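Local coordinates for protein putative peptidase (Chlamydophila abortus, PDB 3CE2) that is probably a zinc-dependent oligopeptidase of the M3B family that cleaves small bioactive peptides, at residues A[297-302]-A[511-516]; A[292-297]-A[601-606]. One frame throughout, in Å; residues are numbered along the deposited sequence.

Both contacts use helix 292-306, which lends different sides to different neighbours; Lys297 belongs to both ranges but touches only 601-606. Interaction 1 sets the helix against the irregular segment 511-516 and is partly buried, two of its four touching residues remaining partly exposed. Interaction 2 packs an earlier turn on helix 590-607 and is more deeply buried, with Lys297 as its exposed margin. Each is apolar: an aromatic ring with two isoleucines in the first, leucine with isoleucine in the second. The two join through the helix and where Ile301 CD1 lies 3.7 Å from Ile603 CG2, and along the chain the loop closed by interaction 1 is nested inside that of interaction 2.

Interaction 1. Residues A[297-302]-A[511-516]; sequences KYFSIK and EIITFD
Phe299 and Ile512 face each other, the CA-CB bond of each pointing toward the opposite segment, and their side chains cross at about a right angle. The nearest approach lies at the root of the phenylalanine, where CB of Phe299 meets CG1 of Ile512 at 3.7 Å. The second branch of the isoleucine reaches the ring itself: CG2 of Ile512 sits at the edge, near the ring plane, 4.0 Å from CD2 of Phe299. CG1 of Ile512 lies anti to the backbone N (chi1 -177°), which turns this branch to CB of Phe299 and on to Ser300, and CG2 to the ring edge. The longer branch ends at CD1 of Ile512, 4.0 Å from OG of Ser300. That hydroxyl is hydrogen-bonded to the carbonyl oxygen of Thr296, one turn back; its contact with the methyl group is van der Waals. Ile513 approaches obliquely and more loosely, its CD1 4.2 Å from CD2 of Phe299. The same ring carbon thus has methyl groups from two consecutive isoleucines beside it. The ring also meets that of Phe311, with planes about 40° apart, and touches Tyr509. Beyond this apolar patch the segment 511-516 borders a zinc site: Thr514 pairs by backbone hydrogen bonds with Phe311, and Asp516 OD2 is hydrogen-bonded to ND1 of the zinc ligand His312. The side chain of Ile513 lies about 9 Å from a bound zinc ion, which is not the ion of the HExxH helix. Within the fold, the contact ties the middle of helix 292-306 to the loop that follows helix 494-509, while Tyr298 packs on helices 451-487 and 590-607, and Ile301 on helix 590-607.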
ATOM      1  N   LYS A 297       7.116  -7.363 -25.456  1.00 47.54           N
ATOM      2  CA  LYS A 297       7.221  -6.132 -26.259  1.00 54.37           C
ATOM      3  C   LYS A 297       8.126  -5.106 -25.616  1.00 51.19           C
ATOM      4  O   LYS A 297       9.087  -4.654 -26.236  1.00 54.32           O
ATOM      5  CB  LYS A 297       5.854  -5.483 -26.505  1.00 61.55           C
ATOM      6  CG  LYS A 297       5.241  -5.781 -27.852  1.00 68.34           C
ATOM      7  CD  LYS A 297       3.769  -5.354 -27.891  1.00 77.97           C
ATOM      8  CE  LYS A 297       3.118  -5.669 -29.250  1.00 82.80           C
ATOM      9  NZ  LYS A 297       1.640  -5.810 -29.138  1.00 82.80           N
ATOM     10  N   TYR A 298       7.804  -4.747 -24.370  1.00 47.59           N
ATOM     11  CA  TYR A 298       8.471  -3.643 -23.677  1.00 45.53           C
ATOM     12  C   TYR A 298       9.944  -3.881 -23.512  1.00 45.28           C
ATOM     13  O   TYR A 298      10.739  -3.012 -23.852  1.00 50.83           O
ATOM     14  CB  TYR A 298       7.864  -3.371 -22.292  1.00 47.81           C
ATOM     15  CG  TYR A 298       8.605  -2.290 -21.519  1.00 45.83           C
ATOM     16  CD1 TYR A 298       8.911  -1.062 -22.118  1.00 40.25           C
ATOM     17  CD2 TYR A 298       9.000  -2.493 -20.189  1.00 47.31           C
ATOM     18  CE1 TYR A 298       9.588  -0.061 -21.416  1.00 41.59           C
ATOM     19  CE2 TYR A 298       9.683  -1.498 -19.476  1.00 42.91           C
ATOM     20  CZ  TYR A 298       9.968  -0.288 -20.099  1.00 44.94           C
ATOM     21  OH  TYR A 298      10.621   0.691 -19.404  1.00 48.23           O
ATOM     22  N   PHE A 299      10.308  -5.052 -22.989  1.00 43.13           N
ATOM     23  CA  PHE A 299      11.715  -5.386 -22.800  1.00 43.49           C
ATOM     24  C   PHE A 299      12.562  -5.408 -24.078  1.00 46.97           C
ATOM     25  O   PHE A 299      13.728  -5.035 -24.032  1.00 50.68           O
ATOM     26  CB  PHE A 299      11.882  -6.682 -22.011  1.00 45.42           C
ATOM     27  CG  PHE A 299      11.488  -6.567 -20.564  1.00 46.07           C
ATOM     28  CD1 PHE A 299      11.254  -5.315 -19.984  1.00 46.03           C
ATOM     29  CD2 PHE A 299      11.389  -7.705 -19.766  1.00 49.39           C
ATOM     30  CE1 PHE A 299      10.892  -5.190 -18.640  1.00 41.43           C
ATOM     31  CE2 PHE A 299      11.025  -7.602 -18.411  1.00 49.93           C
ATOM     32  CZ  PHE A 299      10.775  -6.334 -17.850  1.00 45.80           C
ATOM     33  N   SER A 300      12.009  -5.818 -25.220  1.00 47.80           N
ATOM     34  CA  SER A 300      12.821  -5.801 -26.450  1.00 48.63           C
ATOM     35  C   SER A 300      13.122  -4.376 -26.848  1.00 51.06           C
ATOM     36  O   SER A 300      14.196  -4.078 -27.379  1.00 49.19           O
ATOM     37  CB  SER A 300      12.121  -6.475 -27.617  1.00 51.79           C
ATOM     38  OG  SER A 300      11.081  -7.289 -27.150  1.00 59.19           O
ATOM     39  N   ILE A 301      12.168  -3.485 -26.631  1.00 47.15           N
ATOM     40  CA  ILE A 301      12.466  -2.099 -26.899  1.00 48.50           C
ATOM     41  C   ILE A 301      13.672  -1.724 -26.070  1.00 50.14           C
ATOM     42  O   ILE A 301      14.621  -1.145 -26.576  1.00 56.48           O
ATOM     43  CB  ILE A 301      11.311  -1.194 -26.520  1.00 51.17           C
ATOM     44  CG1 ILE A 301      10.115  -1.484 -27.419  1.00 51.73           C
ATOM     45  CG2 ILE A 301      11.740   0.260 -26.597  1.00 45.52           C
ATOM     46  CD1 ILE A 301       8.922  -0.637 -27.093  1.00 56.12           C
ATOM     47  N   LYS A 302      13.642  -2.067 -24.786  1.00 53.70           N
ATOM     48  CA  LYS A 302      14.774  -1.777 -23.906  1.00 51.51           C
ATOM     49  C   LYS A 302      16.044  -2.433 -24.430  1.00 47.82           C
ATOM     50  O   LYS A 302      17.071  -1.776 -24.495  1.00 52.67           O
ATOM     51  CB  LYS A 302      14.502  -2.197 -22.457  1.00 50.21           C
ATOM     52  CG  LYS A 302      13.761  -1.163 -21.631  1.00 54.86           C
ATOM     53  CD  LYS A 302      14.134  -1.309 -20.141  1.00 64.49           C
ATOM     54  CE  LYS A 302      13.850  -0.049 -19.331  1.00 63.70           C
ATOM     55  NZ  LYS A 302      14.207  -0.249 -17.909  1.00 64.79           N
ATOM     56  N   GLU A 511       9.850 -15.567 -23.275  1.00 48.42           N
ATOM     57  CA  GLU A 511      10.082 -15.123 -24.638  1.00 52.10           C
ATOM     58  C   GLU A 511      11.102 -14.011 -24.753  1.00 49.38           C
ATOM     59  O   GLU A 511      11.389 -13.575 -25.852  1.00 53.46           O
ATOM     60  CB  GLU A 511       8.775 -14.669 -25.311  1.00 58.41           C
ATOM     61  CG  GLU A 511       7.715 -15.760 -25.437  1.00 67.80           C
ATOM     62  CD  GLU A 511       8.280 -17.061 -25.993  1.00 75.52           C
ATOM     63  OE1 GLU A 511       8.595 -17.112 -27.205  1.00 75.93           O
ATOM     64  OE2 GLU A 511       8.406 -18.036 -25.217  1.00 80.26           O
ATOM     65  N   ILE A 512      11.644 -13.505 -23.657  1.00 46.34           N
ATOM     66  CA  ILE A 512      12.530 -12.344 -23.820  1.00 43.91           C
ATOM     67  C   ILE A 512      13.789 -12.412 -22.973  1.00 48.58           C
ATOM     68  O   ILE A 512      14.845 -11.954 -23.394  1.00 47.57           O
ATOM     69  CB  ILE A 512      11.782 -11.006 -23.561  1.00 42.41           C
ATOM     70  CG1 ILE A 512      12.684  -9.802 -23.809  1.00 38.96           C
ATOM     71  CG2 ILE A 512      11.256 -10.954 -22.126  1.00 42.57           C
ATOM     72  CD1 ILE A 512      13.455  -9.838 -25.118  1.00 45.17           C
ATOM     73  N   ILE A 513      13.670 -12.976 -21.773  1.00 53.50           N
ATOM     74  CA  ILE A 513      14.761 -12.945 -20.802  1.00 47.08           C
ATOM     75  C   ILE A 513      15.670 -14.149 -20.967  1.00 47.53           C
ATOM     76  O   ILE A 513      15.201 -15.284 -21.109  1.00 41.23           O
ATOM     77  CB  ILE A 513      14.226 -12.917 -19.336  1.00 44.07           C
ATOM     78  CG1 ILE A 513      13.479 -11.614 -19.063  1.00 42.76           C
ATOM     79  CG2 ILE A 513      15.385 -13.026 -18.341  1.00 39.46           C
ATOM     80  CD1 ILE A 513      14.411 -10.446 -18.858  1.00 34.01           C
ATOM     81  N   THR A 514      16.973 -13.904 -20.924  1.00 44.31           N
ATOM     82  CA  THR A 514      17.920 -14.986 -20.816  1.00 47.29           C
ATOM     83  C   THR A 514      18.204 -15.212 -19.328  1.00 48.19           C
ATOM     84  O   THR A 514      18.610 -14.292 -18.624  1.00 49.03           O
ATOM     85  CB  THR A 514      19.209 -14.609 -21.532  1.00 53.90           C
ATOM     86  OG1 THR A 514      18.926 -14.378 -22.921  1.00 55.90           O
ATOM     87  CG2 THR A 514      20.306 -15.697 -21.332  1.00 44.85           C
ATOM     88  N   PHE A 515      17.978 -16.424 -18.851  1.00 44.09           N
ATOM     89  CA  PHE A 515      18.162 -16.723 -17.441  1.00 48.26           C
ATOM     90  C   PHE A 515      19.614 -16.892 -17.074  1.00 46.07           C
ATOM     91  O   PHE A 515      20.410 -17.296 -17.896  1.00 51.63           O
ATOM     92  CB  PHE A 515      17.385 -17.978 -17.046  1.00 49.70           C
ATOM     93  CG  PHE A 515      15.912 -17.823 -17.177  1.00 54.42           C
ATOM     94  CD1 PHE A 515      15.355 -16.565 -17.396  1.00 58.53           C
ATOM     95  CD2 PHE A 515      15.068 -18.910 -17.057  1.00 63.59           C
ATOM     96  CE1 PHE A 515      13.982 -16.384 -17.518  1.00 55.94           C
ATOM     97  CE2 PHE A 515      13.675 -18.741 -17.182  1.00 68.75           C
ATOM     98  CZ  PHE A 515      13.144 -17.459 -17.419  1.00 58.89           C
ATOM     99  N   ASP A 516      19.966 -16.544 -15.843  1.00 45.47           N
ATOM    100  CA  ASP A 516      21.270 -16.891 -15.321  1.00 41.99           C
ATOM    101  C   ASP A 516      21.094 -18.145 -14.494  1.00 41.67           C
ATOM    102  O   ASP A 516      19.971 -18.562 -14.257  1.00 42.69           O
ATOM    103  CB  ASP A 516      21.861 -15.751 -14.519  1.00 44.43           C
ATOM    104  CG  ASP A 516      22.275 -14.597 -15.392  1.00 51.59           C
ATOM    105  OD1 ASP A 516      23.475 -14.523 -15.782  1.00 53.88           O
ATOM    106  OD2 ASP A 516      21.398 -13.763 -15.698  1.00 52.97           O
TER

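Interaction 2. Residues A[292-297]-A[601-606]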
ATOM      1  N   SER A 292       1.501 -11.841 -21.083  1.00 37.18           N
ATOM      2  CA  SER A 292       2.955 -11.909 -20.996  1.00 41.60           C
ATOM      3  C   SER A 292       3.608 -11.223 -22.176  1.00 46.78           C
ATOM      4  O   SER A 292       4.677 -10.598 -22.028  1.00 49.56           O
ATOM      5  CB  SER A 292       3.464 -13.352 -20.847  1.00 45.53           C
ATOM      6  OG  SER A 292       2.628 -14.322 -21.476  1.00 64.90           O
ATOM      7  N   SER A 293       2.958 -11.309 -23.341  1.00 45.76           N
ATOM      8  CA  SER A 293       3.504 -10.690 -24.553  1.00 45.30           C
ATOM      9  C   SER A 293       3.791  -9.205 -24.341  1.00 41.90           C
ATOM     10  O   SER A 293       4.653  -8.622 -25.000  1.00 36.25           O
ATOM     11  CB  SER A 293       2.585 -10.903 -25.759  1.00 44.27           C
ATOM     12  OG  SER A 293       1.285 -10.372 -25.525  1.00 49.20           O
ATOM     13  N   LEU A 294       3.081  -8.585 -23.405  1.00 42.16           N
ATOM     14  CA  LEU A 294       3.326  -7.175 -23.176  1.00 43.77           C
ATOM     15  C   LEU A 294       4.695  -6.978 -22.550  1.00 42.88           C
ATOM     16  O   LEU A 294       5.393  -6.028 -22.867  1.00 49.03           O
ATOM     17  CB  LEU A 294       2.212  -6.541 -22.344  1.00 46.00           C
ATOM     18  CG  LEU A 294       1.052  -5.981 -23.175  1.00 47.67           C
ATOM     19  CD1 LEU A 294       0.272  -4.994 -22.377  1.00 49.05           C
ATOM     20  CD2 LEU A 294       1.543  -5.298 -24.432  1.00 51.52           C
ATOM     21  N   ILE A 295       5.093  -7.900 -21.679  1.00 43.25           N
ATOM     22  CA  ILE A 295       6.445  -7.894 -21.150  1.00 42.05           C
ATOM     23  C   ILE A 295       7.395  -8.044 -22.330  1.00 41.83           C
ATOM     24  O   ILE A 295       8.280  -7.208 -22.536  1.00 41.59           O
ATOM     25  CB  ILE A 295       6.666  -9.032 -20.098  1.00 45.30           C
ATOM     26  CG1 ILE A 295       5.890  -8.750 -18.817  1.00 42.12           C
ATOM     27  CG2 ILE A 295       8.128  -9.194 -19.728  1.00 38.05           C
ATOM     28  CD1 ILE A 295       5.741  -9.979 -17.962  1.00 47.79           C
ATOM     29  N   THR A 296       7.192  -9.087 -23.129  1.00 40.61           N
ATOM     30  CA  THR A 296       8.052  -9.306 -24.290  1.00 41.81           C
ATOM     31  C   THR A 296       8.215  -8.029 -25.108  1.00 46.55           C
ATOM     32  O   THR A 296       9.334  -7.631 -25.399  1.00 48.79           O
ATOM     33  CB  THR A 296       7.494 -10.383 -25.189  1.00 45.62           C
ATOM     34  OG1 THR A 296       7.031 -11.482 -24.393  1.00 46.45           O
ATOM     35  CG2 THR A 296       8.544 -10.853 -26.116  1.00 38.80           C
ATOM     36  N   LYS A 297       7.116  -7.363 -25.456  1.00 47.54           N
ATOM     37  CA  LYS A 297       7.221  -6.132 -26.259  1.00 54.37           C
ATOM     38  C   LYS A 297       8.126  -5.106 -25.616  1.00 51.19           C
ATOM     39  O   LYS A 297       9.087  -4.654 -26.236  1.00 54.32           O
ATOM     40  CB  LYS A 297       5.854  -5.483 -26.505  1.00 61.55           C
ATOM     41  CG  LYS A 297       5.241  -5.781 -27.852  1.00 68.34           C
ATOM     42  CD  LYS A 297       3.769  -5.354 -27.891  1.00 77.97           C
ATOM     43  CE  LYS A 297       3.118  -5.669 -29.250  1.00 82.80           C
ATOM     44  NZ  LYS A 297       1.640  -5.810 -29.138  1.00 82.80           N
ATOM     45  N   LYS A 601      -0.703   1.642 -25.368  1.00 42.59           N
ATOM     46  CA  LYS A 601      -0.535   2.919 -26.017  1.00 46.49           C
ATOM     47  C   LYS A 601       0.839   3.478 -25.715  1.00 49.40           C
ATOM     48  O   LYS A 601       1.497   4.043 -26.586  1.00 56.51           O
ATOM     49  CB  LYS A 601      -1.595   3.903 -25.567  1.00 48.26           C
ATOM     50  CG  LYS A 601      -1.624   5.111 -26.425  1.00 52.58           C
ATOM     51  CD  LYS A 601      -2.310   6.260 -25.744  1.00 58.11           C
ATOM     52  CE  LYS A 601      -2.058   7.528 -26.551  1.00 63.40           C
ATOM     53  NZ  LYS A 601      -2.068   8.751 -25.720  1.00 65.57           N
ATOM     54  N   LYS A 602       1.278   3.307 -24.475  1.00 49.50           N
ATOM     55  CA  LYS A 602       2.528   3.908 -24.029  1.00 46.05           C
ATOM     56  C   LYS A 602       3.709   3.155 -24.637  1.00 47.87           C
ATOM     57  O   LYS A 602       4.714   3.766 -25.011  1.00 42.66           O
ATOM     58  CB  LYS A 602       2.614   3.868 -22.506  1.00 45.92           C
ATOM     59  CG  LYS A 602       1.691   4.819 -21.809  1.00 43.26           C
ATOM     60  CD  LYS A 602       2.307   6.170 -21.648  1.00 44.59           C
ATOM     61  CE  LYS A 602       1.323   7.156 -21.065  1.00 47.14           C
ATOM     62  NZ  LYS A 602       0.535   7.718 -22.190  1.00 46.64           N
ATOM     63  N   ILE A 603       3.588   1.829 -24.742  1.00 40.26           N
ATOM     64  CA  ILE A 603       4.646   1.049 -25.367  1.00 43.55           C
ATOM     65  C   ILE A 603       4.827   1.498 -26.815  1.00 51.99           C
ATOM     66  O   ILE A 603       5.950   1.626 -27.285  1.00 54.45           O
ATOM     67  CB  ILE A 603       4.367  -0.462 -25.312  1.00 39.20           C
ATOM     68  CG1 ILE A 603       4.381  -0.948 -23.862  1.00 35.17           C
ATOM     69  CG2 ILE A 603       5.389  -1.230 -26.129  1.00 31.76           C
ATOM     70  CD1 ILE A 603       4.115  -2.412 -23.716  1.00 38.26           C
ATOM     71  N   GLN A 604       3.719   1.764 -27.506  1.00 57.52           N
ATOM     72  CA  GLN A 604       3.784   2.219 -28.896  1.00 60.30           C
ATOM     73  C   GLN A 604       4.367   3.607 -29.021  1.00 60.15           C
ATOM     74  O   GLN A 604       5.182   3.839 -29.902  1.00 62.45           O
ATOM     75  CB  GLN A 604       2.421   2.168 -29.580  1.00 62.76           C
ATOM     76  CG  GLN A 604       1.989   0.771 -29.990  1.00 69.74           C
ATOM     77  CD  GLN A 604       0.496   0.711 -30.344  1.00 76.70           C
ATOM     78  OE1 GLN A 604      -0.068  -0.374 -30.545  1.00 76.84           O
ATOM     79  NE2 GLN A 604      -0.149   1.882 -30.415  1.00 74.22           N
ATOM     80  N   GLU A 605       3.974   4.543 -28.157  1.00 61.08           N
ATOM     81  CA  GLU A 605       4.635   5.861 -28.193  1.00 60.81           C
ATOM     82  C   GLU A 605       6.140   5.687 -28.093  1.00 59.23           C
ATOM     83  O   GLU A 605       6.884   6.262 -28.868  1.00 62.49           O
ATOM     84  CB  GLU A 605       4.179   6.780 -27.063  1.00 63.37           C
ATOM     85  CG  GLU A 605       2.735   7.206 -27.121  1.00 72.48           C
ATOM     86  CD  GLU A 605       2.414   8.276 -26.087  1.00 78.46           C
ATOM     87  OE1 GLU A 605       3.344   9.026 -25.707  1.00 80.19           O
ATOM     88  OE2 GLU A 605       1.235   8.378 -25.662  1.00 81.39           O
ATOM     89  N   LEU A 606       6.582   4.874 -27.136  1.00 63.56           N
ATOM     90  CA  LEU A 606       8.007   4.717 -26.857  1.00 63.34           C
ATOM     91  C   LEU A 606       8.697   4.088 -28.047  1.00 65.06           C
ATOM     92  O   LEU A 606       9.781   4.518 -28.468  1.00 64.77           O
ATOM     93  CB  LEU A 606       8.224   3.837 -25.626  1.00 60.13           C
ATOM     94  CG  LEU A 606       9.698   3.507 -25.346  1.00 58.53           C
ATOM     95  CD1 LEU A 606      10.457   4.753 -24.951  1.00 56.91           C
ATOM     96  CD2 LEU A 606       9.857   2.448 -24.274  1.00 58.74           C
TER
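Ile603 of helix 590-607 points toward helix 292-306 and meets Leu294 and Lys297 there. The apolar packing is carried by methyl groups: CD1 of Ile603 lies 3.9 Å from CD2 of Leu294, the two side chains crossing at a slant. The isoleucine is extended to its end (chi2 180°), which brings this methyl group across to the neighbouring helix. There it also comes 3.9 Å from the backbone O of Leu294, a van der Waals approach to the helix surface. At the exposed margin, CG2 of Ile603 faces CB of Lys297 at 4.3 Å, so the lysine contributes the base of its chain. Beyond the two segments' own contacts, Ile603 also touches Tyr298 and Ile301, while Leu294 reaches Ile599 and Glu600.

The charged groups take no part in the apolar contact. NZ of Lys297 forms a long, weak ion pair with Glu600, one turn before Gln604 on helix 590-607, a faint polar link between the helices. Within that helix, Lys601 NZ is 3.3 Å from Glu605 OE2 in a salt bridge, and Lys602 makes a longer one to the same oxygen; Lys602 is buried and its NZ also pairs with Asp442.

Because the burial of apolar groups joins the two segments, the contact amounts to plain helix-helix packing, away from the zinc sites.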